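Replicative DNA helicase (Mycobacterium tuberculosis, PDB 2R5U) probably unwinds duplex DNA at the replication fork, ahead of the replisome, as an ATP-driven hexameric 5'-3' helicase, of which this is the N-terminal domain. Local coordinates at residues A32-V37 and S124-K129. Residues are numbered along the deposited sequence; the frame is centred on the assembly and turned at random.
Sequences AAEQSV and SIVAEK
The flat peptide joining Ala33 to Glu34 presents one face to Val126, whose CG2 methyl sits over it, 3.8 Å from Ala33 C and 3.7 Å from Glu34 N. The other flat group, the Glu34 carboxylate, turns its oxygens elsewhere: OE1 is hydrogen-bonded to His65 ND1 and OE2 to the backbone N of Tyr61. What Glu34 offers Val126 is instead its aliphatic stem, which crosses the valine at about a right angle with CG 3.9 Å from CG2. The stem starts with CG anti to the carbonyl carbon (chi1 -68°) and then runs extended, carrying the acid past the valine to its partners.

One branch of Val126 therefore does most of the work. Its CG2 also meets Ala33 CB, and Val37 CG2 comes within 4.1 Å of Val126 CG2 from the next turn of the helix. A compact branched residue suits this place, because a single methyl can settle among an alanine, a valine and the backbone. Beside it, Ile125 CG2 touches Ala33 CB at 3.7 Å; CG1 lies beside the backbone N (chi1 -67°), which turns the longer branch away from helix 31-43. The short side chain of Ala33 fits between the helices where it faces Ile125 and Val126. The axes pass 9.0 Å apart at 134° between their directions, the backbones nearest at Glu34 and Val126. Tyr122, one turn earlier on helix 119-147, extends the apolar cover over Ala33 and Val37.

The contact thus packs helix 31-43 against the early part of helix 119-147, the long helix that continues from the globular head of the domain into its helical hairpin. With no hydrogen bond between the two segments, their fit depends on shape, while the bonds from His65 and Tyr61 N hold the buried Glu34 carboxylate and would be expected to stabilise its charge.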
# COMPACT_ATOMS: atom_id res chain seq x y z
N ALA B 32 30.71 15.04 20.96
CA ALA B 32 31.74 16.06 20.91
C ALA B 32 32.68 15.79 19.73
O ALA B 32 33.01 16.70 18.99
CB ALA B 32 32.53 16.09 22.22
N ALA B 33 33.11 14.53 19.58
CA ALA B 33 34.01 14.18 18.47
C ALA B 33 33.32 14.33 17.10
O ALA B 33 33.96 14.76 16.12
CB ALA B 33 34.59 12.80 18.67
N GLU B 34 32.02 14.04 17.02
CA GLU B 34 31.26 14.30 15.78
C GLU B 34 31.27 15.78 15.39
O GLU B 34 31.40 16.12 14.21
CB GLU B 34 29.80 13.83 15.89
CG GLU B 34 29.66 12.29 15.96
CD GLU B 34 28.23 11.75 15.93
OE1 GLU B 34 27.25 12.49 15.66
OE2 GLU B 34 28.10 10.52 16.15
N GLN B 35 31.06 16.64 16.38
CA GLN B 35 31.06 18.10 16.17
C GLN B 35 32.41 18.59 15.65
O GLN B 35 32.47 19.31 14.67
CB GLN B 35 30.66 18.83 17.46
CG GLN B 35 29.18 18.67 17.82
CD GLN B 35 28.86 19.12 19.23
OE1 GLN B 35 29.74 19.25 20.09
NE2 GLN B 35 27.59 19.33 19.49
N SER B 36 33.48 18.14 16.30
CA SER B 36 34.85 18.49 15.92
C SER B 36 35.23 18.04 14.50
O SER B 36 35.91 18.78 13.76
CB SER B 36 35.85 17.90 16.93
OG SER B 36 35.68 18.49 18.22
N VAL B 37 34.81 16.82 14.13
CA VAL B 37 34.97 16.32 12.75
C VAL B 37 34.31 17.24 11.73
O VAL B 37 34.93 17.61 10.72
CB VAL B 37 34.43 14.89 12.55
CG1 VAL B 37 34.36 14.56 11.06
CG2 VAL B 37 35.32 13.91 13.21
N SER B 124 38.69 9.13 13.85
CA SER B 124 39.02 7.80 14.37
C SER B 124 38.16 7.42 15.59
O SER B 124 37.80 6.26 15.76
CB SER B 124 40.53 7.65 14.61
OG SER B 124 40.92 8.12 15.89
N ILE B 125 37.82 8.42 16.42
CA ILE B 125 36.92 8.24 17.56
C ILE B 125 35.53 7.90 17.05
O ILE B 125 34.92 6.92 17.49
CB ILE B 125 36.84 9.51 18.46
CG1 ILE B 125 38.17 9.79 19.19
CG2 ILE B 125 35.67 9.39 19.45
CD1 ILE B 125 38.56 8.75 20.23
N VAL B 126 35.03 8.70 16.10
CA VAL B 126 33.70 8.50 15.53
C VAL B 126 33.59 7.11 14.89
O VAL B 126 32.57 6.46 15.02
CB VAL B 126 33.30 9.64 14.54
CG1 VAL B 126 31.95 9.35 13.91
CG2 VAL B 126 33.24 11.00 15.26
N ALA B 127 34.64 6.69 14.19
CA ALA B 127 34.70 5.37 13.54
C ALA B 127 34.68 4.20 14.54
O ALA B 127 33.99 3.21 14.32
CB ALA B 127 35.94 5.30 12.66
N GLU B 128 35.45 4.33 15.62
CA GLU B 128 35.46 3.35 16.69
C GLU B 128 34.08 3.19 17.32
O GLU B 128 33.60 2.06 17.49
CB GLU B 128 36.48 3.72 17.76
CG GLU B 128 37.55 2.68 17.95
CD GLU B 128 38.41 2.92 19.17
OE1 GLU B 128 37.87 3.39 20.20
OE2 GLU B 128 39.63 2.63 19.09
N LYS B 129 33.43 4.31 17.63
CA LYS B 129 32.09 4.31 18.20
C LYS B 129 31.06 3.74 17.23
O LYS B 129 30.12 3.03 17.64
CB LYS B 129 31.71 5.72 18.68
CG LYS B 129 32.65 6.28 19.75
CD LYS B 129 32.55 5.56 21.09
CE LYS B 129 33.54 6.13 22.10
NZ LYS B 129 33.41 5.48 23.44